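Local coordinates for pyruvate kinase (Toxoplasma gondii, PDB 3GG8), which catalyses the last step of glycolysis, transferring the phosphoryl group of phosphoenolpyruvate to ADP to give pyruvate and ATP, at residues 208-211 against 212-216; 325-328 against 329-333; 361-364 against 365-369. All blocks are in the same frame, centred on the assembly; numbering follows the deposited sequence.

How the interactions relate
All three interactions are local contacts along, or at the start of, helices of the (beta/alpha)8 barrel, but they occupy different places. Interaction 1, in helix 207-217, sits across the centre of the chain from the other two, its nearest atoms about 26 Å from interaction 2 and about 22 Å from interaction 3, and no other subunit touches it. It is partly buried, with His211 and Asn215 exposed, and its main features are a salt bridge and a shared water. Interactions 2 and 3 pack together: Ile366 lies against Ala330 and Val333, and Thr362 against Pro325. Interaction 2 is the capped, partly buried start of helix 327-339; interaction 3 is a buried stretch of helix 356-371 with a salt bridge along one side. Both reach the second subunit.

Interaction 1 (208-211 against 212-216); sequences KDKH and DILNF
Lys208 and Asp212, one turn apart, are joined by a salt bridge in which NZ of Lys208 lies 2.7 Å from OD2 of Asp212 and uses the syn lone pair of that oxygen. The lysine chain is bent at its last three torsions, and the final bend (chi4 39°) turns NZ to the carboxylate; its CE also comes within 3.2 Å of Asp212 OD2. A water shares the same oxygen: it donates to OD2 of Asp212 at 2.8 Å and to OD1 of Asp209 at 2.6 Å, bridging two carboxylates that do not touch. Beside this pair, the next i to i+4 couple is His211 and Asn215: ND1 of His211 approaches OD1 of Asn215 at 3.1 Å near the ring plane, a weak bond with an N-H...O angle of 134°.

Further partners hold the two carboxylates. Asp212 OD1 is hydrogen-bonded to His74 NE2, and the His74 ring also stacks on that of His211. Asp209 OD2 accepts Gly206 N just before the helix, while OD1 accepts Gly104 N and ties the helix to the loop after barrel strand 97-101. The donors round Asp212 probably favour its ionised form and offset the nearby Asp209 carboxylate, with the water between the two.

Interaction 2 (325-328 against 329-333); sequences PTRA and EAADV
The guanidinium of Arg327 reaches along the helix to Ala331, whose CB meets NH1 obliquely, while the methyl of Ala328 lies 3.8 Å above one face, offset toward the rim. Its polar atoms look to another chain: NH1 makes a salt bridge with Asp332 of the second subunit, and NE bonds to Gln314 of the second subunit. The other flat group is the carboxylate of Glu329. Its OE1 accepts the backbone N of Thr326 at 2.8 Å in a straight bond (167°). The donor comes in on the anti side, 31° out of the carboxylate plane. Ser318 OG binds the same oxygen, and CB of Pro325 packs 3.5 Å from it.

In return, OG1 of Thr326 accepts the backbone N of Glu329 at 3.2 Å. The two bonds make a capping box, with Thr326 as N-cap of helix 327-339, the helix of the beta-alpha-beta unit between barrel strands 309-312 and 343-346. Set between its own backbone N and carbonyl carbon (chi1 66°), Thr326 OG1 faces the first turn and also lies 3.1 Å from CG of Glu329. Further along, Asp332 of this chain pairs with Arg279.

Interaction 3 (361-364 against 365-369); sequences ETMA and RICYE
Glu361 and Arg365 both set CG beside the backbone N, with chi1 -48° and -81°, and this brings their side chains alongside each other, pointing the same way. Arg365 then turns sharply at chi3 (-98°), which swings its guanidinium back over the preceding turn. NH1 of Arg365 ends 3.5 Å from OE2 of Glu361, a salt bridge in which the guanidinium and carboxylate planes stand nearly perpendicular. The same nitrogen is 3.4 Å from CB of Glu361, so the aliphatic base of the glutamate packs against the arginine too. The backbone O of Glu361 lies 3.7 Å above one face of the guanidinium, offset toward the rim, while this oxygen also accepts the backbone N of Arg365 at 2.9 Å. A cation-pi contact with Trp33 gives the arginine a further partner, and Glu361 also touches Trp33.

Round the helix the chemistry becomes apolar. CG2 of Thr362 touches CD1 of Ile366 at 4.1 Å, and CG1 of Ile366 sits 3.3 Å from the backbone O of Thr362. The hydroxyl of Thr362 turns the other way, to the backbone O of Ile358. Met363 and Cys367 follow one turn apart, CG to SG 4.5 Å. Both rest on Val344 of the barrel strand, while Ile366 faces helix 327-339, reaching Ala334. A helix with an apolar side on the sheet and a charged side turned elsewhere is typical of the outer layer of a (beta/alpha)8 barrel, where helix 356-371 follows the eighth strand, 343-346.

Interaction 1 (208-211 against 212-216)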
loop_
_atom_site.group_PDB
_atom_site.type_symbol
_atom_site.label_atom_id
_atom_site.label_comp_id
_atom_site.label_asym_id
_atom_site.label_seq_id
_atom_site.Cartn_x
_atom_site.Cartn_y
_atom_site.Cartn_z
ATOM N N LYS C 208 -23.189 37.104 32.753
ATOM C CA LYS C 208 -22.156 37.986 32.204
ATOM C C LYS C 208 -21.716 37.541 30.814
ATOM O O LYS C 208 -21.676 38.351 29.888
ATOM C CB LYS C 208 -20.950 38.068 33.122
ATOM C CG LYS C 208 -19.818 38.924 32.550
ATOM C CD LYS C 208 -18.464 38.422 33.024
ATOM C CE LYS C 208 -17.360 38.645 31.990
ATOM N NZ LYS C 208 -17.425 39.916 31.271
ATOM N N ASP C 209 -21.391 36.257 30.668
ATOM C CA ASP C 209 -21.016 35.703 29.369
ATOM C C ASP C 209 -22.112 35.889 28.320
ATOM O O ASP C 209 -21.830 36.288 27.193
ATOM C CB ASP C 209 -20.695 34.229 29.508
ATOM C CG ASP C 209 -19.622 33.954 30.557
ATOM O OD1 ASP C 209 -18.551 34.590 30.511
ATOM O OD2 ASP C 209 -19.862 33.077 31.409
ATOM N N LYS C 210 -23.357 35.592 28.694
ATOM C CA LYS C 210 -24.500 35.806 27.827
ATOM C C LYS C 210 -24.561 37.261 27.337
ATOM O O LYS C 210 -24.783 37.510 26.154
ATOM C CB LYS C 210 -25.814 35.388 28.527
ATOM C CG LYS C 210 -27.074 35.770 27.740
ATOM C CD LYS C 210 -28.284 34.920 28.049
ATOM C CE LYS C 210 -29.305 35.710 28.837
ATOM N NZ LYS C 210 -30.709 35.201 28.643
ATOM N N HIS C 211 -24.354 38.211 28.247
ATOM C CA HIS C 211 -24.340 39.644 27.916
ATOM C C HIS C 211 -23.208 39.986 26.925
ATOM O O HIS C 211 -23.409 40.731 25.942
ATOM C CB HIS C 211 -24.219 40.455 29.216
ATOM C CG HIS C 211 -24.081 41.936 29.016
ATOM N ND1 HIS C 211 -25.073 42.712 28.453
ATOM C CD2 HIS C 211 -23.083 42.785 29.349
ATOM C CE1 HIS C 211 -24.675 43.972 28.426
ATOM N NE2 HIS C 211 -23.475 44.045 28.973
ATOM N N ASP C 212 -22.031 39.423 27.173
ATOM C CA ASP C 212 -20.896 39.607 26.287
ATOM C C ASP C 212 -21.123 39.026 24.894
ATOM O O ASP C 212 -20.731 39.626 23.903
ATOM C CB ASP C 212 -19.650 39.000 26.913
ATOM C CG ASP C 212 -19.264 39.677 28.225
ATOM O OD1 ASP C 212 -19.657 40.837 28.446
ATOM O OD2 ASP C 212 -18.550 39.048 29.025
ATOM N N ILE C 213 -21.756 37.863 24.807
ATOM C CA ILE C 213 -22.046 37.261 23.502
ATOM C C ILE C 213 -23.105 38.046 22.708
ATOM O O ILE C 213 -22.914 38.337 21.517
ATOM C CB ILE C 213 -22.476 35.779 23.649
ATOM C CG1 ILE C 213 -21.256 34.922 24.022
ATOM C CG2 ILE C 213 -23.167 35.264 22.365
ATOM C CD1 ILE C 213 -21.616 33.567 24.659
ATOM N N LEU C 214 -24.200 38.392 23.372
ATOM C CA LEU C 214 -25.339 39.004 22.697
ATOM C C LEU C 214 -25.166 40.505 22.485
ATOM O O LEU C 214 -25.489 41.013 21.416
ATOM C CB LEU C 214 -26.644 38.746 23.468
ATOM C CG LEU C 214 -27.174 37.321 23.709
ATOM C CD1 LEU C 214 -28.434 37.381 24.601
ATOM C CD2 LEU C 214 -27.495 36.580 22.404
ATOM N N ASN C 215 -24.675 41.209 23.509
ATOM C CA ASN C 215 -24.610 42.658 23.458
ATOM C C ASN C 215 -23.261 43.244 23.055
ATOM O O ASN C 215 -23.154 44.453 22.832
ATOM C CB ASN C 215 -25.181 43.261 24.742
ATOM C CG ASN C 215 -26.627 42.841 24.970
ATOM O OD1 ASN C 215 -27.006 42.398 26.054
ATOM N ND2 ASN C 215 -27.427 42.943 23.928
ATOM N N PHE C 216 -22.253 42.383 22.902
ATOM C CA PHE C 216 -21.022 42.795 22.283
ATOM C C PHE C 216 -20.728 41.947 21.038
ATOM O O PHE C 216 -20.701 42.483 19.920
ATOM C CB PHE C 216 -19.851 42.749 23.265
ATOM C CG PHE C 216 -18.604 43.437 22.749
ATOM C CD1 PHE C 216 -18.308 44.750 23.138
ATOM C CD2 PHE C 216 -17.748 42.782 21.873
ATOM C CE1 PHE C 216 -17.166 45.389 22.661
ATOM C CE2 PHE C 216 -16.601 43.408 21.380
ATOM C CZ PHE C 216 -16.306 44.723 21.777
HETATM O O HOH W 1 -17.423 36.451 29.093
#

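Interaction 2 (325-328 against 329-333)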
loop_
_atom_site.group_PDB
_atom_site.type_symbol
_atom_site.label_atom_id
_atom_site.label_comp_id
_atom_site.label_asym_id
_atom_site.label_seq_id
_atom_site.Cartn_x
_atom_site.Cartn_y
_atom_site.Cartn_z
ATOM N N PRO C 325 12.606 33.538 22.135
ATOM C CA PRO C 325 12.017 32.498 22.991
ATOM C C PRO C 325 13.095 31.525 23.424
ATOM O O PRO C 325 14.216 31.579 22.909
ATOM C CB PRO C 325 11.063 31.780 22.045
ATOM C CG PRO C 325 11.783 31.854 20.703
ATOM C CD PRO C 325 12.454 33.210 20.699
ATOM N N THR C 326 12.770 30.625 24.346
ATOM C CA THR C 326 13.699 29.547 24.670
ATOM C C THR C 326 13.586 28.452 23.614
ATOM O O THR C 326 12.593 28.395 22.859
ATOM C CB THR C 326 13.415 28.905 26.054
ATOM O OG1 THR C 326 12.152 28.225 26.027
ATOM C CG2 THR C 326 13.408 29.959 27.159
ATOM N N ARG C 327 14.608 27.594 23.577
ATOM C CA ARG C 327 14.627 26.376 22.775
ATOM C C ARG C 327 13.364 25.548 23.014
ATOM O O ARG C 327 12.670 25.192 22.072
ATOM C CB ARG C 327 15.873 25.557 23.134
ATOM C CG ARG C 327 16.360 24.560 22.090
ATOM C CD ARG C 327 15.798 23.112 22.267
ATOM N NE ARG C 327 15.694 22.687 23.665
ATOM C CZ ARG C 327 14.694 21.949 24.144
ATOM N NH1 ARG C 327 13.742 21.510 23.340
ATOM N NH2 ARG C 327 14.658 21.629 25.429
ATOM N N ALA C 328 13.060 25.247 24.270
ATOM C CA ALA C 328 11.896 24.429 24.587
ATOM C C ALA C 328 10.607 25.025 24.031
ATOM O O ALA C 328 9.727 24.296 23.582
ATOM C CB ALA C 328 11.784 24.201 26.102
ATOM N N GLU C 329 10.505 26.347 24.063
ATOM C CA GLU C 329 9.304 27.058 23.619
ATOM C C GLU C 329 9.113 26.959 22.106
ATOM O O GLU C 329 8.009 26.683 21.634
ATOM C CB GLU C 329 9.389 28.525 24.038
ATOM C CG GLU C 329 9.182 28.731 25.541
ATOM C CD GLU C 329 9.336 30.189 25.970
ATOM O OE1 GLU C 329 10.122 30.951 25.341
ATOM O OE2 GLU C 329 8.666 30.561 26.949
ATOM N N ALA C 330 10.190 27.215 21.361
ATOM C CA ALA C 330 10.211 27.052 19.912
ATOM C C ALA C 330 9.836 25.619 19.526
ATOM O O ALA C 330 9.022 25.419 18.636
ATOM C CB ALA C 330 11.581 27.417 19.348
ATOM N N ALA C 331 10.420 24.635 20.211
ATOM C CA ALA C 331 10.108 23.224 19.984
ATOM C C ALA C 331 8.621 22.935 20.277
ATOM O O ALA C 331 7.947 22.186 19.545
ATOM C CB ALA C 331 11.008 22.343 20.840
ATOM N N ASP C 332 8.107 23.530 21.345
ATOM C CA ASP C 332 6.735 23.263 21.745
ATOM C C ASP C 332 5.761 23.767 20.668
ATOM O O ASP C 332 4.809 23.066 20.311
ATOM C CB ASP C 332 6.458 23.883 23.119
ATOM C CG ASP C 332 4.995 23.773 23.546
ATOM O OD1 ASP C 332 4.355 22.722 23.329
ATOM O OD2 ASP C 332 4.491 24.759 24.113
ATOM N N VAL C 333 6.041 24.950 20.122
ATOM C CA VAL C 333 5.220 25.538 19.045
ATOM C C VAL C 333 5.327 24.722 17.757
ATOM O O VAL C 333 4.315 24.438 17.104
ATOM C CB VAL C 333 5.620 27.002 18.767
ATOM C CG1 VAL C 333 4.971 27.527 17.474
ATOM C CG2 VAL C 333 5.264 27.874 19.936
#

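Interaction 3 (361-364 against 365-369)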
loop_
_atom_site.group_PDB
_atom_site.type_symbol
_atom_site.label_atom_id
_atom_site.label_comp_id
_atom_site.label_asym_id
_atom_site.label_seq_id
_atom_site.Cartn_x
_atom_site.Cartn_y
_atom_site.Cartn_z
ATOM N N GLU C 361 6.462 37.751 14.578
ATOM C CA GLU C 361 7.447 37.359 13.563
ATOM C C GLU C 361 8.126 36.041 13.932
ATOM O O GLU C 361 8.391 35.207 13.064
ATOM C CB GLU C 361 8.536 38.431 13.392
ATOM C CG GLU C 361 8.039 39.861 13.238
ATOM C CD GLU C 361 9.155 40.830 12.870
ATOM O OE1 GLU C 361 8.949 41.645 11.932
ATOM O OE2 GLU C 361 10.231 40.782 13.507
ATOM N N THR C 362 8.431 35.878 15.212
ATOM C CA THR C 362 9.136 34.698 15.714
ATOM C C THR C 362 8.281 33.440 15.549
ATOM O O THR C 362 8.771 32.396 15.095
ATOM C CB THR C 362 9.589 34.907 17.182
ATOM O OG1 THR C 362 10.432 36.060 17.242
ATOM C CG2 THR C 362 10.332 33.701 17.735
ATOM N N MET C 363 7.006 33.542 15.884
ATOM C CA MET C 363 6.113 32.412 15.707
ATOM C C MET C 363 5.895 32.066 14.244
ATOM O O MET C 363 5.719 30.901 13.928
ATOM C CB MET C 363 4.761 32.625 16.401
ATOM C CG MET C 363 4.097 31.276 16.724
ATOM S SD MET C 363 2.963 31.360 18.104
ATOM C CE MET C 363 1.711 32.371 17.335
ATOM N N ALA C 364 5.859 33.077 13.373
ATOM C CA ALA C 364 5.784 32.874 11.916
ATOM C C ALA C 364 7.013 32.119 11.434
ATOM O O ALA C 364 6.908 31.227 10.597
ATOM C CB ALA C 364 5.677 34.203 11.200
ATOM N N ARG C 365 8.177 32.483 11.974
ATOM C CA ARG C 365 9.435 31.799 11.664
ATOM C C ARG C 365 9.422 30.351 12.149
ATOM O O ARG C 365 9.812 29.473 11.410
ATOM C CB ARG C 365 10.631 32.529 12.277
ATOM C CG ARG C 365 11.133 33.727 11.493
ATOM C CD ARG C 365 12.407 34.281 12.130
ATOM N NE ARG C 365 12.144 35.426 13.011
ATOM C CZ ARG C 365 12.148 36.702 12.606
ATOM N NH1 ARG C 365 11.899 37.682 13.476
ATOM N NH2 ARG C 365 12.407 37.001 11.333
ATOM N N ILE C 366 8.964 30.112 13.382
ATOM C CA ILE C 366 8.913 28.748 13.943
ATOM C C ILE C 366 7.915 27.895 13.164
ATOM O O ILE C 366 8.160 26.725 12.926
ATOM C CB ILE C 366 8.520 28.712 15.431
ATOM C CG1 ILE C 366 9.548 29.430 16.298
ATOM C CG2 ILE C 366 8.380 27.266 15.922
ATOM C CD1 ILE C 366 8.975 29.875 17.647
ATOM N N CYS C 367 6.801 28.502 12.760
ATOM C CA CYS C 367 5.812 27.810 11.935
ATOM C C CYS C 367 6.443 27.390 10.624
ATOM O O CYS C 367 6.355 26.226 10.237
ATOM C CB CYS C 367 4.595 28.690 11.671
ATOM S SG CYS C 367 3.468 28.773 13.092
ATOM N N TYR C 368 7.104 28.334 9.958
ATOM C CA TYR C 368 7.736 28.041 8.693
ATOM C C TYR C 368 8.685 26.862 8.806
ATOM O O TYR C 368 8.636 25.977 7.958
ATOM C CB TYR C 368 8.456 29.262 8.096
ATOM C CG TYR C 368 9.078 28.961 6.751
ATOM C CD1 TYR C 368 10.400 28.496 6.660
ATOM C CD2 TYR C 368 8.344 29.094 5.571
ATOM C CE1 TYR C 368 10.986 28.193 5.420
ATOM C CE2 TYR C 368 8.925 28.791 4.315
ATOM C CZ TYR C 368 10.242 28.343 4.261
ATOM O OH TYR C 368 10.820 28.056 3.044
ATOM N N GLU C 369 9.536 26.847 9.835
ATOM C CA GLU C 369 10.554 25.783 9.984
ATOM C C GLU C 369 9.948 24.420 10.263
ATOM O O GLU C 369 10.481 23.406 9.827
ATOM C CB GLU C 369 11.535 26.106 11.102
ATOM C CG GLU C 369 12.288 27.382 10.914
ATOM C CD GLU C 369 13.435 27.272 9.921
ATOM O OE1 GLU C 369 13.644 26.210 9.293
ATOM O OE2 GLU C 369 14.148 28.274 9.777
#